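Local coordinates for protein superoxide dismutase (Clostridium difficile, PDB 3TJT) that probably protects the cell from superoxide by converting it to hydrogen peroxide and oxygen at an iron(III) centre, at residues A[15-20]-A[92-97]; A[25-30]-A[87-92]; A[164-169]-A[183-188]; A[98-103]-A[196-201]. All coordinates share one frame; numbering follows the deposited sequence.

From the N terminus the chain first runs through 15-20 and on into helix 24-46, whose start carries 25-30. Contact 2 pairs that helix with the end of helix 72-90 and is nested inside the loop closed by contact 1, which brings 92-97 back to 15-20; the two share M92. Both are closed before contacts 3 and 4 open. Segment 98-103 follows directly and waits for 196-201, so contact 4 spans the C-terminal part, with contact 3, strand 161-167 against helix 181-188, nested inside its loop. Contacts 2 and 3 each bring a ligand, H30 and D167, to one iron ion, tying the helical hairpin to the sheet.

Contact 1 of 4, residues A[15-20]-A[92-97]; sequences YDALEP and MTPEKT
L18 and P94 bring the two loops closest, with their CA atoms 5.6 Å apart; neither segment is regular helix or strand here, although D16 to E19 form a type I beta turn closed by a backbone bond from E19 N to D16 O. No hydrogen bond joins the segments, and the contact is made by apolar packing. L18 does most of it with its two methyl branches. CD1 reaches the end of M92, 3.8 Å from M92 CE and about as close to the sulfur, the two side chains crossing at about a right angle. The other methyl, CD2, lies against the backbone between T93 and P94, 3.7 Å from T93 C. In M92 the chain from CA to SD runs extended and chi3 (-73°) turns CE aside. At the outer side, A17 CB meets P94 CB at 4.0 Å, and the same proline carbon lies 3.4 Å from A17 O. Just beyond, T93 OG1 accepts from E95 N at 3.1 Å, an ST turn that bends the chain around P94. M27 of helix 24-46 and Y13 also pack on L18. The arrangement joins the loop ahead of the first long helix to the loop between helix 72-90 and helix 101-111 in an iron/manganese superoxide dismutase, just behind the metal site: the M92 side chain is about 6 Å from that of the iron ligand H30.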
# COMPACT_ATOMS: atom_id res chain seq x y z
N TYR A 15 -23.66 -8.04 4.11
CA TYR A 15 -22.33 -7.58 4.51
C TYR A 15 -21.64 -8.53 5.49
O TYR A 15 -20.41 -8.52 5.59
CB TYR A 15 -22.38 -6.15 5.07
CG TYR A 15 -22.58 -5.08 4.02
CD1 TYR A 15 -21.51 -4.34 3.54
CD2 TYR A 15 -23.84 -4.82 3.49
CE1 TYR A 15 -21.69 -3.36 2.58
CE2 TYR A 15 -24.03 -3.84 2.53
CZ TYR A 15 -22.94 -3.11 2.07
OH TYR A 15 -23.13 -2.14 1.12
N ASP A 16 -22.41 -9.34 6.21
CA ASP A 16 -21.84 -10.33 7.11
C ASP A 16 -21.79 -11.74 6.51
O ASP A 16 -21.50 -12.72 7.21
CB ASP A 16 -22.59 -10.34 8.47
CG ASP A 16 -24.03 -10.81 8.34
OD1 ASP A 16 -24.50 -11.04 7.21
OD2 ASP A 16 -24.71 -10.95 9.38
N ALA A 17 -22.07 -11.85 5.22
CA ALA A 17 -22.20 -13.16 4.57
C ALA A 17 -20.89 -13.93 4.49
O ALA A 17 -20.88 -15.16 4.38
CB ALA A 17 -22.83 -13.01 3.18
N LEU A 18 -19.76 -13.22 4.56
CA LEU A 18 -18.46 -13.84 4.42
C LEU A 18 -17.76 -14.10 5.76
O LEU A 18 -16.61 -14.55 5.80
CB LEU A 18 -17.56 -12.99 3.51
CG LEU A 18 -18.18 -12.65 2.15
CD1 LEU A 18 -17.16 -11.88 1.28
CD2 LEU A 18 -18.66 -13.92 1.43
N GLU A 19 -18.46 -13.84 6.86
CA GLU A 19 -17.96 -14.23 8.18
C GLU A 19 -17.90 -15.76 8.28
O GLU A 19 -18.75 -16.45 7.73
CB GLU A 19 -18.88 -13.66 9.27
CG GLU A 19 -19.09 -12.15 9.19
CD GLU A 19 -18.34 -11.41 10.28
OE1 GLU A 19 -17.35 -11.98 10.78
OE2 GLU A 19 -18.73 -10.27 10.63
N PRO A 20 -16.92 -16.30 9.01
CA PRO A 20 -15.93 -15.55 9.80
C PRO A 20 -14.64 -15.32 9.04
O PRO A 20 -13.62 -15.09 9.67
CB PRO A 20 -15.66 -16.51 10.95
CG PRO A 20 -15.69 -17.84 10.27
CD PRO A 20 -16.81 -17.75 9.26
N MET A 92 -16.34 -13.46 -4.78
CA MET A 92 -16.54 -14.10 -3.49
C MET A 92 -18.01 -14.46 -3.31
O MET A 92 -18.89 -13.86 -3.93
CB MET A 92 -16.08 -13.18 -2.35
CG MET A 92 -14.57 -12.83 -2.44
SD MET A 92 -14.01 -11.92 -0.99
CE MET A 92 -14.76 -10.32 -1.26
N THR A 93 -18.28 -15.44 -2.44
CA THR A 93 -19.66 -15.85 -2.19
C THR A 93 -19.76 -16.62 -0.87
O THR A 93 -18.83 -17.32 -0.48
CB THR A 93 -20.18 -16.77 -3.33
OG1 THR A 93 -21.54 -17.16 -3.06
CG2 THR A 93 -19.32 -18.00 -3.46
N PRO A 94 -20.91 -16.51 -0.19
CA PRO A 94 -21.17 -17.35 0.99
C PRO A 94 -21.57 -18.78 0.61
O PRO A 94 -21.57 -19.65 1.47
CB PRO A 94 -22.35 -16.64 1.66
CG PRO A 94 -23.06 -15.97 0.55
CD PRO A 94 -21.98 -15.52 -0.41
N GLU A 95 -21.90 -19.01 -0.66
CA GLU A 95 -22.25 -20.36 -1.12
C GLU A 95 -21.02 -21.25 -1.26
O GLU A 95 -19.91 -20.77 -1.49
CB GLU A 95 -23.00 -20.28 -2.45
CG GLU A 95 -24.19 -19.33 -2.44
CD GLU A 95 -25.16 -19.59 -1.29
OE1 GLU A 95 -25.40 -20.77 -0.95
OE2 GLU A 95 -25.70 -18.61 -0.73
N LYS A 96 -21.20 -22.56 -1.11
CA LYS A 96 -20.10 -23.49 -1.31
C LYS A 96 -19.92 -23.78 -2.80
O LYS A 96 -20.89 -24.14 -3.48
CB LYS A 96 -20.31 -24.79 -0.51
CG LYS A 96 -20.35 -24.56 1.01
CD LYS A 96 -20.35 -25.87 1.78
CE LYS A 96 -18.94 -26.36 2.09
NZ LYS A 96 -18.27 -25.54 3.15
N THR A 97 -18.70 -23.61 -3.31
CA THR A 97 -18.42 -23.84 -4.72
C THR A 97 -17.08 -24.55 -4.87
O THR A 97 -16.23 -24.44 -4.00
CB THR A 97 -18.33 -22.51 -5.51
OG1 THR A 97 -17.15 -21.80 -5.11
CG2 THR A 97 -19.56 -21.65 -5.27

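Contact 2 of 4, residues A[25-30]-A[87-92]; sequences ETMKLH and FFFDIM. With FE (Fe (III) ion), chain B.
H30 meets F89 and F88 on its way to the metal, and it can be followed outward from the helix. Its CG stands anti to the backbone N (chi1 -156°), which carries the ring across toward helix 72-90. CB lies in the plane of the F89 ring, at its edge, 4.0 Å from F89 CZ. At CG the same CZ comes over one face of the imidazole at 3.8 Å, and ND1 has F89 CE1 beside it at an equal distance. This is a T-shaped (edge-to-face) pair, F89 giving the edge and H30 the face, with the planes at 82°. CE1 touches F88 CE2 at 3.7 Å, but those two rings meet only at their rims, without stacking. NE2, at the tip, binds the iron at 2.2 Å, and water 1 is another ligand of the same ion. F89 thus bears on one face of the imidazole and F88 CE2 meets its CE1 obliquely, together with the NE2-iron bond probably limiting its rotation. Beside them M27, bent at its last two torsions, sets CE 3.9 Å from F89 CD1, while M92 CE lies over one face of F88, 3.5 Å above its plane. H85, D167 and H171 complete the protein ligands of the iron. F88 also packs on L166 and D167 of strand 161-167 and on Y184 of helix 181-188, so this packing of helix 24-46 on helix 72-90 backs directly onto the C-terminal domain.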
# COMPACT_ATOMS: atom_id res chain seq x y z
N GLU A 25 -17.51 -5.50 9.35
CA GLU A 25 -17.07 -4.11 9.41
C GLU A 25 -16.20 -3.78 8.20
O GLU A 25 -16.32 -2.71 7.60
CB GLU A 25 -16.33 -3.86 10.72
CG GLU A 25 -17.21 -3.97 11.97
CD GLU A 25 -17.71 -5.39 12.29
OE1 GLU A 25 -17.01 -6.39 11.97
OE2 GLU A 25 -18.81 -5.50 12.89
N THR A 26 -15.32 -4.71 7.86
CA THR A 26 -14.45 -4.54 6.69
C THR A 26 -15.24 -4.55 5.38
O THR A 26 -14.98 -3.74 4.49
CB THR A 26 -13.35 -5.60 6.68
OG1 THR A 26 -12.46 -5.34 7.76
CG2 THR A 26 -12.58 -5.58 5.36
N MET A 27 -16.22 -5.43 5.27
CA MET A 27 -17.06 -5.42 4.06
C MET A 27 -17.75 -4.07 3.88
O MET A 27 -17.81 -3.54 2.77
CB MET A 27 -18.09 -6.56 4.07
CG MET A 27 -17.48 -7.96 4.08
SD MET A 27 -16.41 -8.35 2.65
CE MET A 27 -17.51 -7.99 1.28
N LYS A 28 -18.25 -3.50 4.97
CA LYS A 28 -18.89 -2.19 4.92
C LYS A 28 -17.92 -1.09 4.47
O LYS A 28 -18.23 -0.31 3.58
CB LYS A 28 -19.50 -1.82 6.28
CG LYS A 28 -20.73 -2.63 6.66
CD LYS A 28 -22.01 -1.84 6.43
CE LYS A 28 -23.25 -2.67 6.77
NZ LYS A 28 -24.53 -2.02 6.34
N LEU A 29 -16.75 -1.04 5.09
CA LEU A 29 -15.77 -0.02 4.74
C LEU A 29 -15.28 -0.23 3.32
O LEU A 29 -15.20 0.70 2.53
CB LEU A 29 -14.58 -0.07 5.69
CG LEU A 29 -14.83 0.44 7.11
CD1 LEU A 29 -13.76 -0.10 8.05
CD2 LEU A 29 -14.88 1.95 7.16
N HIS A 30 -14.94 -1.47 3.00
CA HIS A 30 -14.32 -1.79 1.72
C HIS A 30 -15.27 -1.42 0.58
O HIS A 30 -14.87 -0.81 -0.41
CB HIS A 30 -13.98 -3.28 1.68
CG HIS A 30 -12.88 -3.63 0.74
ND1 HIS A 30 -12.45 -4.92 0.54
CD2 HIS A 30 -12.09 -2.85 -0.05
CE1 HIS A 30 -11.46 -4.94 -0.33
NE2 HIS A 30 -11.23 -3.69 -0.71
N PHE A 87 -15.04 -6.49 -9.47
CA PHE A 87 -14.59 -7.85 -9.75
C PHE A 87 -14.40 -8.66 -8.47
O PHE A 87 -14.84 -9.81 -8.36
CB PHE A 87 -13.27 -7.81 -10.55
CG PHE A 87 -12.73 -9.17 -10.88
CD1 PHE A 87 -13.02 -9.76 -12.10
CD2 PHE A 87 -11.95 -9.86 -9.98
CE1 PHE A 87 -12.52 -11.01 -12.41
CE2 PHE A 87 -11.46 -11.12 -10.28
CZ PHE A 87 -11.75 -11.70 -11.50
N PHE A 88 -13.74 -8.05 -7.49
CA PHE A 88 -13.43 -8.72 -6.23
C PHE A 88 -14.69 -9.14 -5.46
O PHE A 88 -14.79 -10.27 -4.98
CB PHE A 88 -12.55 -7.80 -5.38
CG PHE A 88 -12.07 -8.41 -4.09
CD1 PHE A 88 -11.34 -9.59 -4.10
CD2 PHE A 88 -12.33 -7.79 -2.88
CE1 PHE A 88 -10.88 -10.16 -2.91
CE2 PHE A 88 -11.88 -8.35 -1.68
CZ PHE A 88 -11.15 -9.52 -1.69
N PHE A 89 -15.64 -8.23 -5.31
CA PHE A 89 -16.85 -8.59 -4.57
C PHE A 89 -17.64 -9.66 -5.34
O PHE A 89 -18.24 -10.53 -4.72
CB PHE A 89 -17.68 -7.36 -4.23
CG PHE A 89 -16.95 -6.37 -3.35
CD1 PHE A 89 -16.30 -6.81 -2.20
CD2 PHE A 89 -16.91 -5.02 -3.67
CE1 PHE A 89 -15.61 -5.91 -1.38
CE2 PHE A 89 -16.22 -4.12 -2.85
CZ PHE A 89 -15.57 -4.56 -1.72
N ASP A 90 -17.58 -9.62 -6.67
CA ASP A 90 -18.24 -10.65 -7.48
C ASP A 90 -17.59 -12.03 -7.39
O ASP A 90 -18.25 -13.06 -7.60
CB ASP A 90 -18.32 -10.22 -8.96
CG ASP A 90 -19.47 -9.28 -9.25
OD1 ASP A 90 -20.34 -9.10 -8.37
OD2 ASP A 90 -19.50 -8.71 -10.36
N ILE A 91 -16.30 -12.07 -7.06
CA ILE A 91 -15.57 -13.33 -7.08
C ILE A 91 -15.58 -14.03 -5.72
O ILE A 91 -14.94 -15.05 -5.52
CB ILE A 91 -14.11 -13.14 -7.60
CG1 ILE A 91 -13.59 -14.42 -8.25
CG2 ILE A 91 -13.17 -12.68 -6.49
CD1 ILE A 91 -14.48 -14.92 -9.39
N MET A 92 -16.34 -13.46 -4.78
CA MET A 92 -16.54 -14.10 -3.49
C MET A 92 -18.01 -14.46 -3.31
O MET A 92 -18.89 -13.86 -3.93
CB MET A 92 -16.08 -13.18 -2.35
CG MET A 92 -14.57 -12.83 -2.44
SD MET A 92 -14.01 -11.92 -0.99
CE MET A 92 -14.76 -10.32 -1.26
FE FE B . -9.53 -2.82 -1.71
O HOH W 1 -7.72 -2.33 -2.93

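Contact 3 of 4, residues A[164-169]-A[183-188]; sequences IGLDVW and EYIDNW. With FE (Fe (III) ion), chain B.
One face of the W188 indole carries L166 CD1, which sits 3.4 Å from the centroid of the five-membered ring and 6° off its normal, a CH-pi contact. Around the six-membered part, I164 CD1 approaches CH2 obliquely at 3.9 Å, and G165 O lies 3.2 Å from CZ2. The Y184 ring takes D167 O at its edge, in its plane, with V168 CG1 near that plane too. A third flat group, W169, has the oxygen of water 1, an iron ligand, off-centre over one face, 3.1 Å above the ring plane. A chi1 of 165° turns Y184 CG away from its own backbone N and sends the ring toward D167. There Y184 OH donates to D167 O over 2.8 Å, in the carbonyl plane, with a C=O...donor angle of 151°. L166 fills the space between Y184 and W188: CD1 touches both, while CD2 turns to I185 CG1 at 3.9 Å. D167 in turn is fixed at its carboxylate. OD2 binds the iron at 1.9 Å, and OD1 accepts from W169 N in an Asx turn. G165 O is buried with no hydrogen-bonding partner. The chemistry is thus largely apolar, with a tyrosine hydroxyl hydrogen-bonded to the backbone carbonyl of a metal ligand; Y184 is a second-shell residue that probably helps position D167.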
# COMPACT_ATOMS: atom_id res chain seq x y z
N ILE A 164 -9.67 -15.24 -11.17
CA ILE A 164 -9.91 -14.81 -9.78
C ILE A 164 -8.85 -13.78 -9.39
O ILE A 164 -7.82 -13.65 -10.05
CB ILE A 164 -9.91 -15.99 -8.76
CG1 ILE A 164 -8.50 -16.49 -8.48
CG2 ILE A 164 -10.87 -17.12 -9.21
CD1 ILE A 164 -8.41 -17.53 -7.35
N GLY A 165 -9.10 -13.03 -8.33
CA GLY A 165 -8.14 -12.04 -7.88
C GLY A 165 -8.36 -11.73 -6.42
O GLY A 165 -9.49 -11.77 -5.96
N LEU A 166 -7.27 -11.43 -5.70
CA LEU A 166 -7.31 -11.16 -4.26
C LEU A 166 -6.68 -9.81 -3.95
O LEU A 166 -5.53 -9.54 -4.31
CB LEU A 166 -6.57 -12.27 -3.50
CG LEU A 166 -6.42 -12.09 -1.98
CD1 LEU A 166 -7.77 -11.93 -1.29
CD2 LEU A 166 -5.62 -13.25 -1.39
N ASP A 167 -7.45 -8.97 -3.27
CA ASP A 167 -7.02 -7.66 -2.81
C ASP A 167 -6.11 -7.84 -1.60
O ASP A 167 -6.53 -8.37 -0.57
CB ASP A 167 -8.27 -6.85 -2.43
CG ASP A 167 -7.98 -5.40 -2.12
OD1 ASP A 167 -6.79 -5.00 -2.06
OD2 ASP A 167 -8.95 -4.63 -1.95
N VAL A 168 -4.85 -7.42 -1.70
CA VAL A 168 -3.96 -7.47 -0.54
C VAL A 168 -3.50 -6.09 -0.06
O VAL A 168 -2.49 -5.98 0.64
CB VAL A 168 -2.74 -8.44 -0.70
CG1 VAL A 168 -3.22 -9.89 -0.76
CG2 VAL A 168 -1.91 -8.08 -1.93
N TRP A 169 -4.24 -5.05 -0.43
CA TRP A 169 -4.11 -3.76 0.24
C TRP A 169 -4.40 -4.03 1.71
O TRP A 169 -5.24 -4.89 2.03
CB TRP A 169 -5.13 -2.76 -0.27
CG TRP A 169 -4.81 -2.12 -1.60
CD1 TRP A 169 -4.59 -2.76 -2.79
CD2 TRP A 169 -4.72 -0.72 -1.88
NE1 TRP A 169 -4.35 -1.84 -3.79
CE2 TRP A 169 -4.44 -0.58 -3.25
CE3 TRP A 169 -4.85 0.43 -1.09
CZ2 TRP A 169 -4.28 0.67 -3.86
CZ3 TRP A 169 -4.70 1.68 -1.70
CH2 TRP A 169 -4.41 1.79 -3.07
N GLU A 183 -2.75 -15.40 7.04
CA GLU A 183 -4.00 -15.98 7.53
C GLU A 183 -5.19 -15.51 6.72
O GLU A 183 -6.13 -16.27 6.47
CB GLU A 183 -4.21 -15.64 9.01
CG GLU A 183 -3.17 -16.28 9.92
CD GLU A 183 -3.29 -15.82 11.37
OE1 GLU A 183 -4.20 -15.03 11.67
OE2 GLU A 183 -2.46 -16.25 12.20
N TYR A 184 -5.16 -14.25 6.31
CA TYR A 184 -6.18 -13.69 5.44
C TYR A 184 -6.22 -14.44 4.11
O TYR A 184 -7.28 -14.82 3.63
CB TYR A 184 -5.88 -12.21 5.20
CG TYR A 184 -6.63 -11.54 4.05
CD1 TYR A 184 -8.01 -11.41 4.07
CD2 TYR A 184 -5.93 -10.99 2.98
CE1 TYR A 184 -8.69 -10.75 3.02
CE2 TYR A 184 -6.58 -10.35 1.95
CZ TYR A 184 -7.96 -10.23 1.97
OH TYR A 184 -8.58 -9.57 0.93
N ILE A 185 -5.04 -14.65 3.53
CA ILE A 185 -4.95 -15.33 2.23
C ILE A 185 -5.51 -16.75 2.33
O ILE A 185 -6.33 -17.17 1.51
CB ILE A 185 -3.50 -15.36 1.72
CG1 ILE A 185 -3.02 -13.93 1.45
CG2 ILE A 185 -3.41 -16.22 0.46
CD1 ILE A 185 -1.50 -13.79 1.35
N ASP A 186 -5.07 -17.48 3.34
CA ASP A 186 -5.54 -18.85 3.51
C ASP A 186 -7.06 -18.91 3.71
O ASP A 186 -7.74 -19.74 3.10
CB ASP A 186 -4.82 -19.54 4.67
CG ASP A 186 -5.01 -21.04 4.65
OD1 ASP A 186 -4.73 -21.68 3.61
OD2 ASP A 186 -5.44 -21.59 5.68
N ASN A 187 -7.59 -18.03 4.55
CA ASN A 187 -9.02 -18.02 4.81
C ASN A 187 -9.86 -17.63 3.61
O ASN A 187 -11.00 -18.06 3.46
CB ASN A 187 -9.35 -17.12 6.00
CG ASN A 187 -9.30 -17.86 7.31
OD1 ASN A 187 -9.28 -19.09 7.34
ND2 ASN A 187 -9.27 -17.11 8.41
N TRP A 188 -9.28 -16.81 2.74
CA TRP A 188 -10.03 -16.29 1.60
C TRP A 188 -10.48 -17.40 0.65
O TRP A 188 -11.51 -17.28 -0.02
CB TRP A 188 -9.18 -15.25 0.86
CG TRP A 188 -9.83 -14.67 -0.36
CD1 TRP A 188 -10.83 -13.76 -0.40
CD2 TRP A 188 -9.47 -14.94 -1.72
NE1 TRP A 188 -11.14 -13.45 -1.70
CE2 TRP A 188 -10.32 -14.16 -2.53
CE3 TRP A 188 -8.52 -15.76 -2.33
CZ2 TRP A 188 -10.24 -14.17 -3.92
CZ3 TRP A 188 -8.44 -15.77 -3.72
CH2 TRP A 188 -9.30 -14.99 -4.50
FE FE B . -9.53 -2.82 -1.71
O HOH W 1 -7.72 -2.33 -2.93

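Contact 4 of 4, residues A[98-103]-A[196-201]; sequences IPSESL and GALENY
Apolar contacts carry most of this joint, and L103 and L198 are at its centre, their CA atoms 5.7 Å apart. L103 divides its branches: CD2 packs against A197 CB at 3.6 Å, while CD1 stands off-centre over one face of the Y201 ring, 4.1 Å above its plane. With chi1 at 178° the L103 chain extends away from its backbone N and carries the fork of its methyls in between A197 and Y201. L198 answers with CD1 against L103 CB at 3.8 Å. Its other methyl, CD2, serves the contacts between polar and apolar groups, meeting S100 OG and the aliphatic run and carboxyl carbon of E101, whose CD is 3.7 Å away; the E101 and L198 side chains cross at about a right angle. S102 OG comes up to the edge of Y201, in the ring plane, 3.5 Å from CD2. No hydrogen bond passes between the segments. Y201 OH is hydrogen-bonded to G142 O, and E101 OE1 forms a salt bridge with K202, one residue past 196-201 on the same helix. Helix 101-111 is therefore held to helix 194-202 by leucine, alanine and aromatic packing, to which that salt bridge adds a charged tie, far from the metal.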
# COMPACT_ATOMS: atom_id res chain seq x y z
N ILE A 98 -16.89 -25.27 -5.98
CA ILE A 98 -15.61 -25.90 -6.26
C ILE A 98 -15.30 -25.74 -7.74
O ILE A 98 -16.19 -25.46 -8.53
CB ILE A 98 -15.60 -27.41 -5.89
CG1 ILE A 98 -16.55 -28.21 -6.79
CG2 ILE A 98 -15.94 -27.62 -4.40
CD1 ILE A 98 -16.48 -29.70 -6.56
N PRO A 99 -14.02 -25.89 -8.11
CA PRO A 99 -13.67 -25.78 -9.53
C PRO A 99 -14.40 -26.86 -10.34
O PRO A 99 -14.56 -27.97 -9.85
CB PRO A 99 -12.17 -26.05 -9.56
CG PRO A 99 -11.68 -25.65 -8.19
CD PRO A 99 -12.83 -26.03 -7.25
N SER A 100 -14.81 -26.52 -11.56
CA SER A 100 -15.44 -27.51 -12.44
C SER A 100 -15.21 -27.20 -13.91
O SER A 100 -14.68 -26.15 -14.27
CB SER A 100 -16.94 -27.59 -12.15
OG SER A 100 -17.63 -26.42 -12.54
N GLU A 101 -15.59 -28.15 -14.76
CA GLU A 101 -15.59 -27.96 -16.21
C GLU A 101 -14.23 -27.50 -16.73
O GLU A 101 -13.20 -27.97 -16.26
CB GLU A 101 -16.72 -27.01 -16.64
CG GLU A 101 -18.12 -27.52 -16.24
CD GLU A 101 -19.26 -26.62 -16.73
OE1 GLU A 101 -19.10 -25.95 -17.77
OE2 GLU A 101 -20.33 -26.60 -16.07
N SER A 102 -14.23 -26.61 -17.72
CA SER A 102 -12.99 -26.26 -18.40
C SER A 102 -11.98 -25.56 -17.49
O SER A 102 -10.78 -25.66 -17.71
CB SER A 102 -13.25 -25.43 -19.65
OG SER A 102 -13.91 -24.21 -19.34
N LEU A 103 -12.45 -24.84 -16.48
CA LEU A 103 -11.53 -24.15 -15.57
C LEU A 103 -10.80 -25.17 -14.70
O LEU A 103 -9.59 -25.08 -14.51
CB LEU A 103 -12.25 -23.10 -14.73
CG LEU A 103 -11.38 -22.34 -13.71
CD1 LEU A 103 -10.20 -21.68 -14.41
CD2 LEU A 103 -12.22 -21.31 -12.97
N GLY A 196 -18.36 -18.36 -10.46
CA GLY A 196 -18.09 -17.07 -11.08
C GLY A 196 -16.77 -17.11 -11.83
O GLY A 196 -16.67 -16.58 -12.95
N ALA A 197 -15.77 -17.76 -11.24
CA ALA A 197 -14.48 -17.92 -11.90
C ALA A 197 -14.64 -18.67 -13.22
O ALA A 197 -14.04 -18.31 -14.23
CB ALA A 197 -13.50 -18.64 -10.99
N LEU A 198 -15.46 -19.72 -13.20
CA LEU A 198 -15.72 -20.49 -14.42
C LEU A 198 -16.35 -19.61 -15.50
O LEU A 198 -15.99 -19.69 -16.67
CB LEU A 198 -16.63 -21.69 -14.12
CG LEU A 198 -17.06 -22.53 -15.33
CD1 LEU A 198 -15.86 -23.14 -16.02
CD2 LEU A 198 -18.02 -23.63 -14.88
N GLU A 199 -17.30 -18.76 -15.10
CA GLU A 199 -17.93 -17.86 -16.05
C GLU A 199 -16.92 -16.87 -16.62
O GLU A 199 -16.94 -16.55 -17.80
CB GLU A 199 -19.13 -17.13 -15.44
CG GLU A 199 -20.32 -18.05 -15.18
CD GLU A 199 -20.67 -18.94 -16.37
OE1 GLU A 199 -21.08 -18.40 -17.43
OE2 GLU A 199 -20.55 -20.18 -16.26
N ASN A 200 -16.03 -16.37 -15.76
CA ASN A 200 -14.95 -15.51 -16.23
C ASN A 200 -14.09 -16.20 -17.28
O ASN A 200 -13.67 -15.59 -18.26
CB ASN A 200 -14.08 -15.07 -15.05
CG ASN A 200 -14.79 -14.10 -14.12
OD1 ASN A 200 -15.81 -13.50 -14.49
ND2 ASN A 200 -14.26 -13.93 -12.91
N TYR A 201 -13.81 -17.48 -17.06
CA TYR A 201 -12.96 -18.24 -17.98
C TYR A 201 -13.71 -18.53 -19.28
O TYR A 201 -13.12 -18.46 -20.36
CB TYR A 201 -12.50 -19.54 -17.33
CG TYR A 201 -11.44 -20.28 -18.11
CD1 TYR A 201 -10.18 -19.74 -18.29
CD2 TYR A 201 -11.71 -21.53 -18.66
CE1 TYR A 201 -9.21 -20.42 -18.99
CE2 TYR A 201 -10.74 -22.22 -19.37
CZ TYR A 201 -9.50 -21.65 -19.54
OH TYR A 201 -8.53 -22.32 -20.24